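Side-chain contacts in Exo beta-1,2-glucooligosaccharide sophorohydrolase (non-reducing end) (Parabacteroides distasonis ATCC 8503, PDB 5Z06), which hydrolyses linear beta-1,2-glucan and beta-1,2-glucooligosaccharides as an exo-type enzyme, releasing sophorose from the non-reducing end: residues W432-Q437 against W446-D451; H458-I461 against E465-I468. All coordinates share one frame; numbering follows the deposited sequence.

The chain leaves helix 414-428 and passes through segment 432-437, whose residues 433-436 form a short 3-10 turn. Contact 1 closes the eight-residue loop that follows by bringing this turn against 446-451, which carries strand 447-448. Further on, contact 2 closes a three-residue loop between 458-461 and 465-468, where helix 467-475 begins. The two contacts follow one another in series, neither nested nor crossed, with centres about 13 Å apart. Contact 1 joins the 3-10 turn to the short strand, contact 2 joins loop 458-461 to the start of helix 467-475, and W446 bridges them. Its backbone N lies 2.9 Å from H458 O, a probable hydrogen bond, and its indole reaches contact 2.

Contact 1 (W432-Q437 against W446-D451); sequences WSWYKQ and WHWSPD
W434 and W448 meet as a T-shaped (edge-to-face) tryptophan pair. It packs the 3-10 turn 433-436 against strand 447-448, near the surface of the protein. That strand pairs antiparallel with strand 390-391, in a catalytic domain probably of the (alpha/alpha)6-barrel type, as the six-hairpin family assignment suggests. The five-membered rings have centroids 4.5 Å apart and planes at 86°. W434 gives the edge and W448 the face.

W448 can be followed outward. Its CB meets Y435, with CE2 of that ring only 3.3 Å away, a tight fit. CG is anti to the backbone N (chi1 176°), which sets one face of the indole against the NE1 edge of W434. There W448 CG lies 3.4 Å from W434 NE1. Farther along the ring, W448 NE1 is 3.7 Å from W434 CZ2, and W448 CZ2 is 4.1 Å from the same atom. The opposite face of W448 is met by the backbone N of P450, offset toward the rim.

Y435 packs beside this pair. Its side chain crosses that of W448 at about a right angle, and its ring edge approaches H447 C. Y435 OH is hydrogen-bonded to F364 O, so the polar end of this buried ring is satisfied and the ring is held in place. H365 stacks on W434 and also meets W448 edge-to-face.

An alanine here in place of W448 has no indole face to offer W434, which would probably leave a gap beside W434 and H365. Within the turn, W434 CD1 packs over one face of the Y435 ring, 3.6 Å above its plane and toward the rim.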
loop_
_atom_site.group_PDB
_atom_site.type_symbol
_atom_site.label_atom_id
_atom_site.label_comp_id
_atom_site.label_asym_id
_atom_site.label_seq_id
_atom_site.Cartn_x
_atom_site.Cartn_y
_atom_site.Cartn_z
ATOM N N TRP A 432 -2.794 -29.304 5.167
ATOM C CA TRP A 432 -1.380 -28.897 5.209
ATOM C C TRP A 432 -0.470 -29.976 4.610
ATOM O O TRP A 432 0.425 -29.673 3.827
ATOM C CB TRP A 432 -0.922 -28.575 6.642
ATOM C CG TRP A 432 -1.755 -27.526 7.316
ATOM C CD1 TRP A 432 -2.737 -27.737 8.214
ATOM C CD2 TRP A 432 -1.671 -26.111 7.136
ATOM N NE1 TRP A 432 -3.275 -26.549 8.623
ATOM C CE2 TRP A 432 -2.644 -25.531 7.963
ATOM C CE3 TRP A 432 -0.877 -25.281 6.352
ATOM C CZ2 TRP A 432 -2.858 -24.164 8.007
ATOM C CZ3 TRP A 432 -1.080 -23.926 6.418
ATOM C CH2 TRP A 432 -2.075 -23.385 7.233
ATOM N N SER A 433 -0.727 -31.228 4.975
ATOM C CA SER A 433 0.059 -32.377 4.525
ATOM C C SER A 433 0.094 -32.505 3.027
ATOM O O SER A 433 1.103 -32.916 2.484
ATOM C CB SER A 433 -0.467 -33.675 5.140
ATOM O OG SER A 433 -1.863 -33.781 4.973
ATOM N N TRP A 434 -1.005 -32.158 2.363
ATOM C CA TRP A 434 -1.062 -32.127 0.928
ATOM C C TRP A 434 0.058 -31.286 0.346
ATOM O O TRP A 434 0.658 -31.663 -0.650
ATOM C CB TRP A 434 -2.385 -31.553 0.427
ATOM C CG TRP A 434 -2.395 -31.441 -1.046
ATOM C CD1 TRP A 434 -2.142 -30.317 -1.778
ATOM C CD2 TRP A 434 -2.573 -32.506 -1.988
ATOM N NE1 TRP A 434 -2.181 -30.606 -3.114
ATOM C CE2 TRP A 434 -2.457 -31.940 -3.279
ATOM C CE3 TRP A 434 -2.853 -33.874 -1.871
ATOM C CZ2 TRP A 434 -2.612 -32.698 -4.451
ATOM C CZ3 TRP A 434 -3.014 -34.622 -3.029
ATOM C CH2 TRP A 434 -2.878 -34.035 -4.303
ATOM N N TYR A 435 0.346 -30.154 0.982
ATOM C CA TYR A 435 1.361 -29.230 0.471
ATOM C C TYR A 435 2.816 -29.684 0.669
ATOM O O TYR A 435 3.752 -28.962 0.317
ATOM C CB TYR A 435 1.095 -27.817 1.010
ATOM C CG TYR A 435 -0.072 -27.234 0.300
ATOM C CD1 TYR A 435 -1.371 -27.576 0.655
ATOM C CD2 TYR A 435 0.109 -26.391 -0.789
ATOM C CE1 TYR A 435 -2.455 -27.063 -0.044
ATOM C CE2 TYR A 435 -0.978 -25.875 -1.492
ATOM C CZ TYR A 435 -2.247 -26.221 -1.116
ATOM O OH TYR A 435 -3.302 -25.709 -1.809
ATOM N N LYS A 436 3.003 -30.866 1.246
ATOM C CA LYS A 436 4.278 -31.563 1.189
ATOM C C LYS A 436 4.655 -32.009 -0.218
ATOM O O LYS A 436 5.840 -32.168 -0.500
ATOM C CB LYS A 436 4.267 -32.780 2.111
ATOM C CG LYS A 436 4.298 -32.426 3.590
ATOM C CD LYS A 436 4.141 -33.637 4.482
ATOM C CE LYS A 436 5.315 -34.583 4.320
ATOM N NZ LYS A 436 5.153 -35.759 5.198
ATOM N N GLN A 437 3.659 -32.235 -1.077
ATOM C CA GLN A 437 3.848 -32.660 -2.464
ATOM C C GLN A 437 4.213 -34.130 -2.535
ATOM O O GLN A 437 3.612 -34.860 -3.300
ATOM C CB GLN A 437 4.867 -31.807 -3.253
ATOM C CG GLN A 437 5.164 -32.350 -4.663
ATOM C CD GLN A 437 5.923 -31.395 -5.570
ATOM O OE1 GLN A 437 6.344 -30.293 -5.174
ATOM N NE2 GLN A 437 6.087 -31.808 -6.803
ATOM N N TRP A 446 4.923 -23.901 -1.257
ATOM C CA TRP A 446 4.208 -22.640 -1.217
ATOM C C TRP A 446 2.866 -22.769 -1.930
ATOM O O TRP A 446 1.839 -22.326 -1.396
ATOM C CB TRP A 446 5.055 -21.524 -1.854
ATOM C CG TRP A 446 4.727 -20.151 -1.405
ATOM C CD1 TRP A 446 3.518 -19.559 -1.422
ATOM C CD2 TRP A 446 5.641 -19.184 -0.884
ATOM N NE1 TRP A 446 3.602 -18.284 -0.919
ATOM C CE2 TRP A 446 4.897 -18.021 -0.591
ATOM C CE3 TRP A 446 7.018 -19.179 -0.651
ATOM C CZ2 TRP A 446 5.466 -16.879 -0.043
ATOM C CZ3 TRP A 446 7.594 -18.033 -0.118
ATOM C CH2 TRP A 446 6.819 -16.900 0.184
ATOM N N HIS A 447 2.865 -23.386 -3.109
ATOM C CA HIS A 447 1.688 -23.329 -3.974
ATOM C C HIS A 447 1.239 -24.682 -4.429
ATOM O O HIS A 447 2.047 -25.595 -4.564
ATOM C CB HIS A 447 1.968 -22.496 -5.233
ATOM C CG HIS A 447 2.573 -21.143 -4.983
ATOM N ND1 HIS A 447 3.934 -20.934 -4.978
ATOM C CD2 HIS A 447 2.008 -19.920 -4.836
ATOM C CE1 HIS A 447 4.184 -19.648 -4.793
ATOM N NE2 HIS A 447 3.029 -19.010 -4.711
ATOM N N TRP A 448 -0.055 -24.799 -4.716
ATOM C CA TRP A 448 -0.556 -25.934 -5.485
ATOM C C TRP A 448 -1.645 -25.450 -6.399
ATOM O O TRP A 448 -2.591 -24.828 -5.935
ATOM C CB TRP A 448 -1.109 -27.058 -4.598
ATOM C CG TRP A 448 -1.695 -28.165 -5.432
ATOM C CD1 TRP A 448 -1.009 -29.121 -6.086
ATOM C CD2 TRP A 448 -3.081 -28.409 -5.713
ATOM N NE1 TRP A 448 -1.860 -29.952 -6.764
ATOM C CE2 TRP A 448 -3.140 -29.547 -6.556
ATOM C CE3 TRP A 448 -4.273 -27.772 -5.349
ATOM C CZ2 TRP A 448 -4.337 -30.083 -7.026
ATOM C CZ3 TRP A 448 -5.486 -28.298 -5.823
ATOM C CH2 TRP A 448 -5.502 -29.455 -6.652
ATOM N N SER A 449 -1.510 -25.750 -7.688
ATOM C CA SER A 449 -2.473 -25.318 -8.709
ATOM C C SER A 449 -3.429 -26.462 -9.058
ATOM O O SER A 449 -2.973 -27.567 -9.261
ATOM C CB SER A 449 -1.743 -24.874 -9.968
ATOM O OG SER A 449 -2.627 -24.837 -11.070
ATOM N N PRO A 450 -4.752 -26.192 -9.136
ATOM C CA PRO A 450 -5.704 -27.243 -9.494
ATOM C C PRO A 450 -5.446 -27.847 -10.861
ATOM O O PRO A 450 -5.778 -29.008 -11.057
ATOM C CB PRO A 450 -7.057 -26.514 -9.498
ATOM C CG PRO A 450 -6.703 -25.126 -9.850
ATOM C CD PRO A 450 -5.431 -24.883 -9.071
ATOM N N ASP A 451 -4.885 -27.074 -11.793
ATOM C CA ASP A 451 -4.655 -27.567 -13.148
ATOM C C ASP A 451 -3.185 -27.741 -13.531
ATOM O O ASP A 451 -2.892 -28.431 -14.506
ATOM C CB ASP A 451 -5.396 -26.707 -14.185
ATOM C CG ASP A 451 -4.960 -25.241 -14.204
ATOM O OD1 ASP A 451 -4.098 -24.801 -13.402
ATOM O OD2 ASP A 451 -5.520 -24.520 -15.048
#

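Contact 2 (H458-I461 against E465-I468); sequences HKLI and ETMI
T466 OG1 is hydrogen-bonded to N464 OD1 in the intervening loop, and across the contact it meets the aliphatic side chain of L460. L460 CB is 4.0 Å from this oxygen and L460 CG is 4.1 Å from it. No hydrogen bond joins the two segments.

The T466 torsion sets this up. With chi1 at 77°, OG1 stands between the backbone N and the carbonyl carbon, while CG2 lies anti to the carbonyl carbon. The methyl is thus carried to W446, with T466 CG2 4.1 Å from W446 CZ3. The side chain of T466 also touches V393 of helix 392-408 and W490 of helix 485-490.

T466 is the N-cap residue of helix 467-475, yet its side chain makes no capping bond. The backbone N of I468 is instead hydrogen-bonded to S540 OG, which also bonds E465 O. L460 is tied to the same helix through its backbone, since L460 O is hydrogen-bonded to Y470 OH. Beside T466, E465 OE1 is hydrogen-bonded to a glycerol, probably from the crystallisation liquor, with a weak bond from OE2; such molecules often mark pockets.

The contact is therefore packing between a leucine and the hydroxyl of a threonine. Its buried polar atom is satisfied by N464 within the loop, so polar bonding fixes the threonine while van der Waals contact alone joins it to L460.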
loop_
_atom_site.group_PDB
_atom_site.type_symbol
_atom_site.label_atom_id
_atom_site.label_comp_id
_atom_site.label_asym_id
_atom_site.label_seq_id
_atom_site.Cartn_x
_atom_site.Cartn_y
_atom_site.Cartn_z
ATOM N N HIS A 458 7.957 -23.965 -5.177
ATOM C CA HIS A 458 8.730 -23.137 -4.284
ATOM C C HIS A 458 8.661 -23.802 -2.917
ATOM O O HIS A 458 7.582 -23.875 -2.308
ATOM C CB HIS A 458 8.120 -21.748 -4.270
ATOM C CG HIS A 458 8.969 -20.709 -3.625
ATOM N ND1 HIS A 458 8.822 -19.368 -3.899
ATOM C CD2 HIS A 458 9.971 -20.802 -2.722
ATOM C CE1 HIS A 458 9.706 -18.681 -3.199
ATOM N NE2 HIS A 458 10.421 -19.528 -2.480
ATOM N N LYS A 459 9.797 -24.312 -2.443
ATOM C CA LYS A 459 9.870 -24.920 -1.119
ATOM C C LYS A 459 9.802 -23.840 -0.072
ATOM O O LYS A 459 10.313 -22.746 -0.297
ATOM C CB LYS A 459 11.156 -25.689 -0.937
ATOM C CG LYS A 459 11.221 -26.976 -1.749
ATOM C CD LYS A 459 12.682 -27.388 -1.952
ATOM C CE LYS A 459 12.833 -28.853 -2.353
ATOM N NZ LYS A 459 12.544 -29.074 -3.795
ATOM N N LEU A 460 9.172 -24.141 1.064
ATOM C CA LEU A 460 9.137 -23.206 2.172
ATOM C C LEU A 460 10.365 -23.420 3.010
ATOM O O LEU A 460 10.497 -24.445 3.679
ATOM C CB LEU A 460 7.864 -23.371 3.017
ATOM C CG LEU A 460 6.604 -22.657 2.566
ATOM C CD1 LEU A 460 6.560 -22.367 1.082
ATOM C CD2 LEU A 460 5.346 -23.370 3.001
ATOM N N ILE A 461 11.273 -22.450 2.954
ATOM C CA ILE A 461 12.560 -22.554 3.613
ATOM C C ILE A 461 12.840 -21.270 4.342
ATOM O O ILE A 461 12.916 -20.204 3.712
ATOM C CB ILE A 461 13.676 -22.814 2.577
ATOM C CG1 ILE A 461 13.367 -24.109 1.793
ATOM C CG2 ILE A 461 15.049 -22.873 3.257
ATOM C CD1 ILE A 461 14.273 -24.333 0.605
ATOM N N GLU A 465 9.585 -15.386 5.934
ATOM C CA GLU A 465 8.318 -15.011 6.587
ATOM C C GLU A 465 7.413 -16.169 6.928
ATOM O O GLU A 465 6.349 -15.947 7.529
ATOM C CB GLU A 465 7.516 -14.063 5.683
ATOM C CG GLU A 465 6.952 -14.660 4.394
ATOM C CD GLU A 465 7.806 -14.371 3.179
ATOM O OE1 GLU A 465 8.992 -14.560 3.303
ATOM O OE2 GLU A 465 7.317 -13.998 2.108
ATOM N N THR A 466 7.810 -17.386 6.537
ATOM C CA THR A 466 6.911 -18.508 6.472
ATOM C C THR A 466 6.951 -19.418 7.688
ATOM O O THR A 466 6.444 -20.534 7.607
ATOM C CB THR A 466 7.168 -19.354 5.204
ATOM O OG1 THR A 466 8.329 -20.167 5.371
ATOM C CG2 THR A 466 7.324 -18.452 3.975
ATOM N N MET A 467 7.506 -18.977 8.825
ATOM C CA MET A 467 7.531 -19.864 10.008
ATOM C C MET A 467 6.126 -20.349 10.411
ATOM O O MET A 467 5.955 -21.517 10.788
ATOM C CB MET A 467 8.176 -19.203 11.219
ATOM C CG MET A 467 8.101 -20.071 12.479
ATOM S SD MET A 467 8.939 -19.400 13.915
ATOM C CE MET A 467 10.649 -19.462 13.418
ATOM N N ILE A 468 5.151 -19.450 10.335
ATOM C CA ILE A 468 3.797 -19.737 10.791
ATOM C C ILE A 468 3.119 -20.746 9.876
ATOM O O ILE A 468 2.200 -21.430 10.294
ATOM C CB ILE A 468 2.927 -18.450 10.883
ATOM C CG1 ILE A 468 1.669 -18.678 11.715
ATOM C CG2 ILE A 468 2.529 -17.912 9.503
ATOM C CD1 ILE A 468 1.920 -18.712 13.190
#